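PDB 4WFV: allergen Bos d 2, which probably carries a pheromone as a secreted lipocalin and is a major allergen of cattle dander. Local coordinates for residues Y20-N25 against K112-L117; N25-V30 against G107-K112. All coordinates share one frame; numbering follows the deposited sequence.

Interaction 1: Y20-N25 against K112-L117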
loop_
_atom_site.group_PDB
_atom_site.type_symbol
_atom_site.label_atom_id
_atom_site.label_comp_id
_atom_site.label_asym_id
_atom_site.label_seq_id
_atom_site.Cartn_x
_atom_site.Cartn_y
_atom_site.Cartn_z
ATOM N N TYR A 20 -0.921 5.071 6.633
ATOM C CA TYR A 20 -0.073 4.190 7.425
ATOM C C TYR A 20 0.567 3.112 6.571
ATOM O O TYR A 20 0.055 2.718 5.521
ATOM C CB TYR A 20 -0.895 3.464 8.500
ATOM C CG TYR A 20 -1.515 4.363 9.539
ATOM C CD1 TYR A 20 -0.744 4.961 10.516
ATOM C CD2 TYR A 20 -2.892 4.582 9.559
ATOM C CE1 TYR A 20 -1.318 5.793 11.482
ATOM C CE2 TYR A 20 -3.474 5.417 10.501
ATOM C CZ TYR A 20 -2.688 6.002 11.467
ATOM O OH TYR A 20 -3.255 6.826 12.408
ATOM N N ALA A 21 1.683 2.602 7.076
ATOM C CA ALA A 21 2.237 1.346 6.582
ATOM C C ALA A 21 2.697 0.559 7.790
ATOM O O ALA A 21 2.964 1.134 8.844
ATOM C CB ALA A 21 3.397 1.579 5.622
ATOM N N ALA A 22 2.789 -0.757 7.637
ATOM C CA ALA A 22 3.269 -1.614 8.719
ATOM C C ALA A 22 3.965 -2.790 8.080
ATOM O O ALA A 22 3.561 -3.239 7.016
ATOM C CB ALA A 22 2.095 -2.095 9.602
ATOM N N ALA A 23 5.021 -3.291 8.720
ATOM C CA ALA A 23 5.781 -4.398 8.140
ATOM C C ALA A 23 6.457 -5.191 9.227
ATOM O O ALA A 23 6.747 -4.656 10.291
ATOM C CB ALA A 23 6.846 -3.863 7.155
ATOM N N ASP A 24 6.729 -6.465 8.951
ATOM C CA ASP A 24 7.478 -7.248 9.921
ATOM C C ASP A 24 8.951 -6.849 9.907
ATOM O O ASP A 24 9.600 -6.853 10.952
ATOM C CB ASP A 24 7.233 -8.765 9.784
ATOM C CG ASP A 24 7.508 -9.318 8.387
ATOM O OD1 ASP A 24 7.943 -8.586 7.477
ATOM O OD2 ASP A 24 7.318 -10.541 8.224
ATOM N N ASN A 25 9.468 -6.474 8.739
ATOM C CA ASN A 25 10.809 -5.904 8.635
ATOM C C ASN A 25 10.716 -4.390 8.556
ATOM O O ASN A 25 10.533 -3.826 7.477
ATOM C CB ASN A 25 11.525 -6.450 7.397
ATOM C CG ASN A 25 11.802 -7.931 7.500
ATOM O OD1 ASN A 25 12.139 -8.432 8.572
ATOM N ND2 ASN A 25 11.658 -8.639 6.395
ATOM N N LYS A 112 6.566 -9.017 4.991
ATOM C CA LYS A 112 5.113 -8.956 4.990
ATOM C C LYS A 112 4.705 -7.575 5.460
ATOM O O LYS A 112 5.135 -7.127 6.515
ATOM C CB LYS A 112 4.565 -10.020 5.932
ATOM C CG LYS A 112 4.905 -11.446 5.494
ATOM C CD LYS A 112 4.909 -12.415 6.673
ATOM C CE LYS A 112 3.606 -12.399 7.447
ATOM N NZ LYS A 112 2.490 -13.008 6.679
ATOM N N MET A 113 3.899 -6.881 4.664
ATOM C CA MET A 113 3.534 -5.511 5.017
ATOM C C MET A 113 2.120 -5.161 4.576
ATOM O O MET A 113 1.504 -5.837 3.754
ATOM C CB MET A 113 4.544 -4.511 4.441
ATOM C CG MET A 113 4.530 -4.415 2.946
ATOM S SD MET A 113 5.621 -3.105 2.346
ATOM C CE MET A 113 4.690 -1.617 2.672
ATOM N N THR A 114 1.602 -4.102 5.174
ATOM C CA THR A 114 0.336 -3.551 4.713
ATOM C C THR A 114 0.463 -2.064 4.520
ATOM O O THR A 114 1.379 -1.428 5.057
ATOM C CB THR A 114 -0.803 -3.778 5.726
ATOM O OG1 THR A 114 -0.455 -3.151 6.966
ATOM C CG2 THR A 114 -1.087 -5.286 5.926
ATOM N N GLU A 115 -0.470 -1.521 3.743
ATOM C CA GLU A 115 -0.589 -0.085 3.553
ATOM C C GLU A 115 -2.032 0.317 3.786
ATOM O O GLU A 115 -2.970 -0.359 3.311
ATOM C CB GLU A 115 -0.169 0.304 2.135
ATOM C CG GLU A 115 1.290 -0.037 1.861
ATOM C CD GLU A 115 1.643 -0.009 0.393
ATOM O OE1 GLU A 115 0.857 -0.512 -0.423
ATOM O OE2 GLU A 115 2.721 0.529 0.064
ATOM N N GLY A 116 -2.225 1.397 4.532
ATOM C CA GLY A 116 -3.555 1.920 4.814
ATOM C C GLY A 116 -3.728 3.252 4.120
ATOM O O GLY A 116 -3.064 4.230 4.475
ATOM N N LEU A 117 -4.613 3.285 3.130
ATOM C CA LEU A 117 -4.816 4.456 2.292
ATOM C C LEU A 117 -6.167 5.078 2.631
ATOM O O LEU A 117 -7.087 4.373 3.043
ATOM C CB LEU A 117 -4.805 4.061 0.816
ATOM C CG LEU A 117 -3.746 3.110 0.271
ATOM C CD1 LEU A 117 -3.899 2.968 -1.248
ATOM C CD2 LEU A 117 -2.369 3.615 0.585
#
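Asp24 and Lys112 meet just past the end of strand 17-23, where a side-chain oxygen takes the place of a backbone carbonyl in the ladder. The Asp24 amide still donates to Lys112 O, but in return Lys112 N gives its hydrogen to the carboxylate, with Asp24 OD1 at 2.9 Å. Asp24 chi1 of 55°, with CG lodged between the backbone N and the carbonyl carbon, brings the carboxylate toward strand 110-118. The Lys112 amide reaches OD1 from above the carboxylate plane, 43° out of it, and Asn25 N adds a weak bond to the same oxygen. Asp24 OD2 lies against the aliphatic part of Lys112, 3.4 Å from Lys112 CD. The lysine chain bends at chi3 and chi4; Lys112 NZ lies 5.6 Å from Asp24 OD2, not in contact with it, and bonds to Arg138 O and Tyr101 OH.

The axes of strands 20-23 and 112-117 run antiparallel, at 171°, and strands 17-23 and 110-118 are neighbours in the lipocalin beta-barrel. Tyr20-Gly116 and Ala22-Thr114 are hydrogen-bonded pairs; Gly116 N to Tyr20 O, at 2.8 Å, is nearly straight at its hydrogen. Ala21-Glu115 and Ala23-Met113, the non-hydrogen-bonded pairs, alternate with them.

Ala23 CB packs on Met113 CB at 3.6 Å, and the CA atoms of this pair are 4.0 Å apart. Glu115 projects from the same face as these two, and its OE1 is bonded to Tyr39 OH and Thr100 OG1. On the other face Ala22 CB sits 3.8 Å from Thr114 OG1, a hydroxyl bonded to Asn135 OD1 and Tyr131 OH of helix 125-137. On that face Tyr20 leads its ring away from strand 110-118 to meet that of Phe123, and also touches Leu128 of the helix.

Interaction 2: N25-V30 against G107-K112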
loop_
_atom_site.group_PDB
_atom_site.type_symbol
_atom_site.label_atom_id
_atom_site.label_comp_id
_atom_site.label_asym_id
_atom_site.label_seq_id
_atom_site.Cartn_x
_atom_site.Cartn_y
_atom_site.Cartn_z
ATOM N N ASN A 25 9.468 -6.474 8.739
ATOM C CA ASN A 25 10.809 -5.904 8.635
ATOM C C ASN A 25 10.716 -4.390 8.556
ATOM O O ASN A 25 10.533 -3.826 7.477
ATOM C CB ASN A 25 11.525 -6.450 7.397
ATOM C CG ASN A 25 11.802 -7.931 7.500
ATOM O OD1 ASN A 25 12.139 -8.432 8.572
ATOM N ND2 ASN A 25 11.658 -8.639 6.395
ATOM N N LYS A 26 10.808 -3.734 9.708
ATOM C CA LYS A 26 10.536 -2.301 9.776
ATOM C C LYS A 26 11.433 -1.475 8.867
ATOM O O LYS A 26 11.007 -0.444 8.353
ATOM C CB LYS A 26 10.613 -1.790 11.217
ATOM C CG LYS A 26 10.273 -0.313 11.361
ATOM C CD LYS A 26 10.160 0.121 12.818
ATOM C CE LYS A 26 11.512 0.132 13.510
ATOM N NZ LYS A 26 11.393 0.673 14.898
ATOM N N ASP A 27 12.671 -1.920 8.666
ATOM C CA ASP A 27 13.628 -1.142 7.884
ATOM C C ASP A 27 13.141 -0.878 6.466
ATOM O O ASP A 27 13.543 0.101 5.855
ATOM C CB ASP A 27 15.008 -1.812 7.862
ATOM C CG ASP A 27 14.972 -3.181 7.239
ATOM O OD1 ASP A 27 14.468 -4.113 7.892
ATOM O OD2 ASP A 27 15.438 -3.330 6.094
ATOM N N LYS A 28 12.268 -1.743 5.946
ATOM C CA LYS A 28 11.744 -1.556 4.594
ATOM C C LYS A 28 10.817 -0.349 4.461
ATOM O O LYS A 28 10.665 0.179 3.358
ATOM C CB LYS A 28 10.987 -2.797 4.126
ATOM C CG LYS A 28 11.853 -4.032 3.941
ATOM C CD LYS A 28 12.778 -3.870 2.744
ATOM C CE LYS A 28 13.585 -5.147 2.471
ATOM N NZ LYS A 28 14.418 -5.023 1.234
ATOM N N ILE A 29 10.186 0.064 5.562
ATOM C CA ILE A 29 9.151 1.100 5.500
ATOM C C ILE A 29 9.432 2.374 6.297
ATOM O O ILE A 29 8.611 3.274 6.314
ATOM C CB ILE A 29 7.766 0.554 5.926
ATOM C CG1 ILE A 29 7.788 0.070 7.391
ATOM C CG2 ILE A 29 7.314 -0.539 4.972
ATOM C CD1 ILE A 29 6.375 -0.069 7.989
ATOM N N VAL A 30 10.596 2.464 6.941
ATOM C CA VAL A 30 10.980 3.710 7.595
ATOM C C VAL A 30 11.323 4.761 6.545
ATOM O O VAL A 30 11.429 4.449 5.362
ATOM C CB VAL A 30 12.169 3.511 8.563
ATOM C CG1 VAL A 30 11.781 2.540 9.679
ATOM C CG2 VAL A 30 13.419 3.039 7.808
ATOM N N GLY A 107 15.427 -11.229 -2.433
ATOM C CA GLY A 107 16.526 -12.165 -2.647
ATOM C C GLY A 107 17.108 -12.690 -1.343
ATOM O O GLY A 107 17.752 -13.744 -1.322
ATOM N N GLU A 108 16.883 -11.958 -0.257
ATOM C CA GLU A 108 17.415 -12.300 1.060
ATOM C C GLU A 108 16.305 -12.489 2.094
ATOM O O GLU A 108 16.306 -13.460 2.849
ATOM C CB GLU A 108 18.391 -11.218 1.534
ATOM C CG GLU A 108 19.048 -11.520 2.875
ATOM C CD GLU A 108 20.321 -10.724 3.099
ATOM O OE1 GLU A 108 20.908 -10.244 2.107
ATOM O OE2 GLU A 108 20.739 -10.583 4.267
ATOM N N ARG A 109 15.365 -11.550 2.137
ATOM C CA ARG A 109 14.277 -11.615 3.098
ATOM C C ARG A 109 12.931 -11.524 2.412
ATOM O O ARG A 109 12.792 -10.890 1.359
ATOM C CB ARG A 109 14.387 -10.470 4.104
ATOM C CG ARG A 109 15.527 -10.629 5.103
ATOM C CD ARG A 109 15.561 -9.450 6.071
ATOM N NE ARG A 109 15.869 -8.206 5.379
ATOM C CZ ARG A 109 15.635 -6.992 5.869
ATOM N NH1 ARG A 109 15.094 -6.852 7.069
ATOM N NH2 ARG A 109 15.952 -5.923 5.148
ATOM N N ILE A 110 11.947 -12.175 3.017
ATOM C CA ILE A 110 10.547 -11.937 2.693
ATOM C C ILE A 110 10.017 -10.934 3.701
ATOM O O ILE A 110 10.195 -11.115 4.901
ATOM C CB ILE A 110 9.718 -13.211 2.802
ATOM C CG1 ILE A 110 10.231 -14.227 1.780
ATOM C CG2 ILE A 110 8.250 -12.903 2.512
ATOM C CD1 ILE A 110 9.720 -15.632 1.997
ATOM N N THR A 111 9.386 -9.873 3.208
ATOM C CA THR A 111 8.780 -8.866 4.063
ATOM C C THR A 111 7.277 -8.911 3.879
ATOM O O THR A 111 6.771 -8.881 2.751
ATOM C CB THR A 111 9.298 -7.473 3.710
ATOM O OG1 THR A 111 10.706 -7.427 3.956
ATOM C CG2 THR A 111 8.604 -6.394 4.565
ATOM N N LYS A 112 6.566 -9.017 4.991
ATOM C CA LYS A 112 5.113 -8.956 4.990
ATOM C C LYS A 112 4.705 -7.575 5.460
ATOM O O LYS A 112 5.135 -7.127 6.515
ATOM C CB LYS A 112 4.565 -10.020 5.932
ATOM C CG LYS A 112 4.905 -11.446 5.494
ATOM C CD LYS A 112 4.909 -12.415 6.673
ATOM C CE LYS A 112 3.606 -12.399 7.447
ATOM N NZ LYS A 112 2.490 -13.008 6.679
HETATM O O HOH W 1 15.261 -8.620 9.341
#
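The turn that follows strand 17-23 of the lipocalin barrel meets the start of strand 110-118 here, chiefly through Asn25 and Asp27 on one side and Arg109 and Thr111 on the other. Arg109 holds Asp27 end-on in a two-pronged salt bridge. Its NH1 lies 2.9 Å from Asp27 OD1, and its NH2 lies 2.8 Å from Asp27 OD2. Both bonds are nearly straight, and the carboxylate and guanidinium planes differ by only 12°, so the two groups share almost one plane. OD2 uses its syn lone pair; OD1 is also met on its syn side, slightly out of plane. A bend at chi3 (-65°) turns the guanidinium toward the aspartate, which arrives from the opposite direction.

The Asn25 side chain passes Arg109 at a slant, its CG 3.5 Å from Arg109 NH1 and its amide plane 38° from that of the guanidinium. Its ND2 donates to Thr111 OG1 at 2.9 Å, with the hydroxyl in the amide plane. The other end of the amide is tied in by a water that donates to Asn25 OD1 and accepts from Arg109 NH1. Lys28 runs past Thr111, its CG 3.6 Å from OG1, while the Lys28 backbone N bonds to Asn25 O and closes the turn.

Lys28 NZ comes within 4.3 Å of Arg109 NH2, yet each base has an acid of its own: Asp27 for Arg109, Asp106 for Lys28. This pairing would be expected to ease the repulsion between the two bases at a partly buried surface.

How the interactions relate
Interaction 1 and interaction 2 have centres about 10 Å apart and follow one another along strand 110-118, sharing Asn25 and Lys112. Along the chain, 20-25 runs straight into 25-30, and 107-112 into 112-117, so the outer pair of segments spans the inner one. Interaction 1 joins neighbouring strands of the barrel sheet near the chain's centre; interaction 2, some 14 Å from it, extends the contact beyond the end of strand 17-23 through side chains. The two also pack directly: Ile29 CD1 lies 3.5 Å from Ala22 CA, and Ile29 CG2 lies 3.7 Å from Met113 CE. Ile29 of the turn thus packs against residues of both strands, on the face that carries Ala23 and Met113.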